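Side-chain contacts in cellulose binding domain-containing protein (Clostridium clariflavum, PDB 4B96), which probably binds cellulose through this family 3b carbohydrate-binding module, the calcium-binding C-terminal part of a longer membrane protein in a biomass-sensing system: residues Val138-Asp142 with Lys143-Gly147; Lys8-Asn11 with Glu12-Leu16. One frame throughout, in Å; residues are numbered along the deposited sequence. Where two conformers were deposited one is given.

Contact 1: residues Val138-Asp142 with Lys143-Gly147; sequences VYISD and KLVWG
Ile140 and Lys143 face each other across a type I' turn, the two-residue bend of the last beta hairpin in this CBM3 beta-sandwich, where strand 143-146 forms the edge of its five-stranded sheet within this chain. They are an antiparallel hydrogen-bonded pair: Lys143 N gives to Ile140 O at 2.9 Å, and Lys143 O takes Ile140 N in return. The same oxygen also meets Tyr139 CA in a C-H...O contact. Asp142, within the turn, gives its OD1 to a salt bridge with Lys41. Leu144 turns to the other face, paired with Tyr139. With CG anti to the backbone N (chi1 173°), the Leu144 branch reaches across to Tyr139 and sets CD1 over its ring, 4.1 Å from the centroid, a CH-pi contact. Tyr139 OH bonds to Glu149 and Thr137, and Arg43 makes a cation-pi contact with the ring; Leu144 also packs on Leu144 of the second subunit. Val145 opens a classic beta bulge, for it and Trp146 both stand opposite Val138. Val145 N reaches Val138 O at 2.7 Å, almost straight (174°), while Trp146 N adds a weak bond to that oxygen. Val145 CG2 meets Val138 CG1 at 3.9 Å, and both methyls of Val145 touch Ile140 CG1 and CD1, the two side chains crossing at about a right angle. Trp146 returns to the face of Val138 and Ile140. Its CB packs on Val138 CB, its indole leads away, and NE1 bonds to Trp133 O. The bulge closes with Val138 N giving to Trp146 O at 3.0 Å, and Val138 CG2 lies 4.1 Å from Trp146 CD1, approaching the indole obliquely.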
loop_
_atom_site.group_PDB
_atom_site.type_symbol
_atom_site.label_atom_id
_atom_site.label_comp_id
_atom_site.label_asym_id
_atom_site.label_seq_id
_atom_site.Cartn_x
_atom_site.Cartn_y
_atom_site.Cartn_z
ATOM N N VAL A 138 -4.658 4.118 5.509
ATOM C CA VAL A 138 -4.568 4.364 6.950
ATOM C C VAL A 138 -3.303 5.180 7.186
ATOM O O VAL A 138 -2.245 4.907 6.572
ATOM C CB VAL A 138 -4.477 3.018 7.785
ATOM C CG1 VAL A 138 -4.555 3.361 9.281
ATOM C CG2 VAL A 138 -5.611 2.092 7.408
ATOM N N TYR A 139 -3.409 6.140 8.092
ATOM C CA TYR A 139 -2.300 6.982 8.479
ATOM C C TYR A 139 -2.131 6.937 9.983
ATOM O O TYR A 139 -3.101 6.970 10.729
ATOM C CB TYR A 139 -2.529 8.462 8.099
ATOM C CG TYR A 139 -2.846 8.584 6.639
ATOM C CD1 TYR A 139 -4.117 8.223 6.179
ATOM C CD2 TYR A 139 -1.854 8.978 5.700
ATOM C CE1 TYR A 139 -4.427 8.250 4.836
ATOM C CE2 TYR A 139 -2.155 9.056 4.316
ATOM C CZ TYR A 139 -3.453 8.689 3.903
ATOM O OH TYR A 139 -3.846 8.684 2.569
ATOM N N ILE A 140 -0.871 6.913 10.405
ATOM C CA ILE A 140 -0.551 7.128 11.830
ATOM C C ILE A 140 0.275 8.385 11.897
ATOM O O ILE A 140 1.319 8.493 11.222
ATOM C CB ILE A 140 0.267 5.976 12.398
ATOM C CG1 ILE A 140 -0.545 4.695 12.366
ATOM C CG2 ILE A 140 0.734 6.340 13.852
ATOM C CD1 ILE A 140 0.314 3.443 12.696
ATOM N N SER A 141 -0.228 9.359 12.639
ATOM C CA SER A 141 0.296 10.744 12.668
ATOM C C SER A 141 0.670 11.249 11.281
ATOM O O SER A 141 1.791 11.755 11.061
ATOM C CB SER A 141 1.472 10.870 13.631
ATOM O OG SER A 141 1.061 10.466 14.930
ATOM N N ASP A 142 -0.258 11.056 10.352
ATOM C CA ASP A 142 -0.106 11.540 8.997
ATOM C C ASP A 142 0.934 10.816 8.130
ATOM O O ASP A 142 1.105 11.199 6.967
ATOM C CB ASP A 142 0.137 13.059 8.976
ATOM C CG ASP A 142 -1.012 13.843 9.648
ATOM O OD1 ASP A 142 -2.208 13.573 9.325
ATOM O OD2 ASP A 142 -0.708 14.693 10.507
ATOM N N LYS A 143 1.579 9.766 8.657
ATOM C CA LYS A 143 2.387 8.865 7.812
ATOM C C LYS A 143 1.485 7.743 7.195
ATOM O O LYS A 143 0.685 7.124 7.900
ATOM C CB LYS A 143 3.553 8.280 8.628
ATOM C CG LYS A 143 4.743 7.935 7.784
ATOM C CD LYS A 143 5.979 7.593 8.613
ATOM C CE LYS A 143 6.066 8.371 9.951
ATOM N NZ LYS A 143 7.295 7.985 10.764
ATOM N N LEU A 144 1.601 7.478 5.887
ATOM C CA LEU A 144 0.724 6.509 5.226
ATOM C C LEU A 144 1.226 5.118 5.608
ATOM O O LEU A 144 2.396 4.805 5.365
ATOM C CB LEU A 144 0.831 6.680 3.691
ATOM C CG LEU A 144 0.094 5.622 2.861
ATOM C CD1 LEU A 144 -1.446 5.591 3.157
ATOM C CD2 LEU A 144 0.343 5.976 1.356
ATOM N N VAL A 145 0.404 4.301 6.272
ATOM C CA VAL A 145 0.884 3.011 6.783
ATOM C C VAL A 145 0.169 1.824 6.146
ATOM O O VAL A 145 0.505 0.679 6.441
ATOM C CB VAL A 145 0.808 2.894 8.329
ATOM C CG1 VAL A 145 1.666 3.965 8.972
ATOM C CG2 VAL A 145 -0.690 2.980 8.799
ATOM N N TRP A 146 -0.791 2.100 5.253
ATOM C CA TRP A 146 -1.559 1.030 4.639
ATOM C C TRP A 146 -2.285 1.621 3.464
ATOM O O TRP A 146 -2.872 2.706 3.579
ATOM C CB TRP A 146 -2.651 0.475 5.614
ATOM C CG TRP A 146 -3.533 -0.529 4.896
ATOM C CD1 TRP A 146 -4.732 -0.252 4.185
ATOM C CD2 TRP A 146 -3.279 -1.922 4.708
ATOM N NE1 TRP A 146 -5.180 -1.411 3.582
ATOM C CE2 TRP A 146 -4.326 -2.438 3.896
ATOM C CE3 TRP A 146 -2.282 -2.811 5.177
ATOM C CZ2 TRP A 146 -4.405 -3.793 3.551
ATOM C CZ3 TRP A 146 -2.335 -4.162 4.785
ATOM C CH2 TRP A 146 -3.411 -4.645 4.002
ATOM N N GLY A 147 -2.267 0.909 2.344
ATOM C CA GLY A 147 -3.144 1.259 1.242
ATOM C C GLY A 147 -2.509 2.101 0.143
ATOM O O GLY A 147 -1.369 2.559 0.277
#

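Contact 2: residues Lys8-Asn11 with Glu12-Leu16; sequences KHYN and EQQSL
Tyr10 and Glu12 touch through a folded glutamate chain, bent at chi2 (83°), which brings its carboxylate back beside the ring. Glu12 OE2 is 3.5 Å from Tyr10 CD2 and Glu12 CG 3.7 Å from Tyr10 CE2, with ring and carboxylate planes 72° apart. Over one face of the ring, toward its rim, lies the backbone N of Glu12. Gln14 adds a looser touch, its NE2 3.8 Å from Tyr10 CE1 and its amide steeply inclined to the ring. The same extended chain passes its CG against Asn11 O at 3.2 Å and carries the amide on to Gly126 N and Asn127 O. Here strand 5-9 runs out of its sheet of the CBM3 sandwich into the loop before strand 17-18. The one hydrogen bond between the two segments runs from Gln13 N to Asn11 OD1 at 3.2 Å, closing an Asx turn; Asn11 was deposited in two conformers, so the bond is doubtful beyond the one given. The donor is tilted 26° from the carbonyl plane. Gln117 NE2 bonds to Gln13 O and to Ser15 O, and the side chain of Asn11 lies about 11 Å from the calcium ion.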
loop_
_atom_site.group_PDB
_atom_site.type_symbol
_atom_site.label_atom_id
_atom_site.label_comp_id
_atom_site.label_asym_id
_atom_site.label_seq_id
_atom_site.Cartn_x
_atom_site.Cartn_y
_atom_site.Cartn_z
ATOM N N LYS A 8 -9.075 -4.347 6.752
ATOM C CA LYS A 8 -10.023 -5.113 5.933
ATOM C C LYS A 8 -11.274 -4.271 5.761
ATOM O O LYS A 8 -11.535 -3.399 6.570
ATOM C CB LYS A 8 -10.439 -6.412 6.658
ATOM C CG LYS A 8 -9.317 -7.417 6.917
ATOM C CD LYS A 8 -9.924 -8.712 7.562
ATOM C CE LYS A 8 -8.904 -9.813 7.690
ATOM N NZ LYS A 8 -9.542 -11.050 8.255
ATOM N N HIS A 9 -12.022 -4.498 4.680
ATOM C CA HIS A 9 -13.184 -3.674 4.392
ATOM C C HIS A 9 -14.257 -4.604 3.885
ATOM O O HIS A 9 -13.943 -5.656 3.270
ATOM C CB HIS A 9 -12.813 -2.663 3.307
ATOM C CG HIS A 9 -13.978 -1.993 2.640
ATOM N ND1 HIS A 9 -14.936 -1.270 3.341
ATOM C CD2 HIS A 9 -14.308 -1.877 1.317
ATOM C CE1 HIS A 9 -15.810 -0.755 2.480
ATOM N NE2 HIS A 9 -15.456 -1.113 1.249
ATOM N N TYR A 10 -15.510 -4.234 4.124
ATOM C CA TYR A 10 -16.601 -4.938 3.499
ATOM C C TYR A 10 -17.632 -3.932 3.131
ATOM O O TYR A 10 -17.983 -3.058 3.905
ATOM C CB TYR A 10 -17.238 -6.006 4.442
ATOM C CG TYR A 10 -18.416 -6.668 3.743
ATOM C CD1 TYR A 10 -18.250 -7.218 2.456
ATOM C CD2 TYR A 10 -19.694 -6.702 4.316
ATOM C CE1 TYR A 10 -19.290 -7.795 1.771
ATOM C CE2 TYR A 10 -20.763 -7.310 3.641
ATOM C CZ TYR A 10 -20.553 -7.838 2.362
ATOM O OH TYR A 10 -21.584 -8.428 1.647
ATOM N N ASN A 11 -18.145 -3.976 1.909
ATOM C CA ASN A 11 -19.202 -3.031 1.504
ATOM C C ASN A 11 -20.530 -3.748 1.226
ATOM O O ASN A 11 -20.694 -4.431 0.195
ATOM C CB ASN A 11 -18.780 -2.250 0.244
ATOM C CG ASN A 11 -19.539 -0.917 0.070
ATOM O OD1 ASN A 11 -20.733 -0.810 0.426
ATOM N ND2 ASN A 11 -18.837 0.121 -0.495
ATOM N N GLU A 12 -21.489 -3.564 2.132
ATOM C CA GLU A 12 -22.761 -4.248 2.091
ATOM C C GLU A 12 -23.602 -3.831 0.905
ATOM O O GLU A 12 -24.521 -4.539 0.535
ATOM C CB GLU A 12 -23.563 -3.937 3.385
ATOM C CG GLU A 12 -22.954 -4.554 4.637
ATOM C CD GLU A 12 -21.808 -3.730 5.252
ATOM O OE1 GLU A 12 -21.486 -2.638 4.762
ATOM O OE2 GLU A 12 -21.223 -4.177 6.258
ATOM N N GLN A 13 -23.309 -2.657 0.336
ATOM C CA GLN A 13 -24.020 -2.145 -0.835
ATOM C C GLN A 13 -23.195 -2.338 -2.085
ATOM O O GLN A 13 -22.380 -1.455 -2.447
ATOM C CB GLN A 13 -24.265 -0.625 -0.721
ATOM C CG GLN A 13 -24.905 -0.137 0.583
ATOM C CD GLN A 13 -26.393 -0.354 0.605
ATOM O OE1 GLN A 13 -26.995 -0.626 -0.432
ATOM N NE2 GLN A 13 -26.997 -0.234 1.786
ATOM N N GLN A 14 -23.409 -3.440 -2.789
ATOM C CA GLN A 14 -22.567 -3.690 -3.957
ATOM C C GLN A 14 -23.235 -3.313 -5.283
ATOM O O GLN A 14 -22.666 -3.523 -6.329
ATOM C CB GLN A 14 -22.041 -5.121 -3.957
ATOM C CG GLN A 14 -20.900 -5.274 -2.927
ATOM C CD GLN A 14 -20.245 -6.603 -3.001
ATOM O OE1 GLN A 14 -20.350 -7.310 -4.013
ATOM N NE2 GLN A 14 -19.538 -6.976 -1.921
ATOM N N SER A 15 -24.453 -2.780 -5.230
ATOM C CA SER A 15 -25.104 -2.219 -6.447
ATOM C C SER A 15 -24.342 -0.950 -6.848
ATOM O O SER A 15 -23.876 -0.211 -5.980
ATOM C CB SER A 15 -26.528 -1.807 -6.136
ATOM O OG SER A 15 -27.330 -2.957 -5.976
ATOM N N LEU A 16 -24.221 -0.699 -8.151
ATOM C CA LEU A 16 -23.505 0.489 -8.620
ATOM C C LEU A 16 -24.239 1.759 -8.122
ATOM O O LEU A 16 -23.619 2.717 -7.708
ATOM C CB LEU A 16 -23.436 0.479 -10.158
ATOM C CG LEU A 16 -22.571 -0.628 -10.772
ATOM C CD1 LEU A 16 -22.282 -0.277 -12.204
ATOM C CD2 LEU A 16 -21.250 -0.750 -9.933
#

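How the contacts relate
Contact 1 is partly buried, whereas contact 2 lies at the surface, and they belong to opposite sheets of one CBM3 domain. Residues 138-147 form a bulged hairpin held by backbone hydrogen bonds and apolar packing, with one face toward the core and the edge strand against the second subunit. Residues 8-16 run from strand into loop, where polar chains lie against a tyrosine and one side chain-to-backbone bond links the two segments, in the conformer given; no other chain of the assembly touches them. The centres of contact 1 and contact 2 are about 22 Å apart, their nearest atoms about 6 Å. Strand 5-9 connects the two: its end enters contact 2, while its Leu5 and Leu7 pack against Val138 of contact 1.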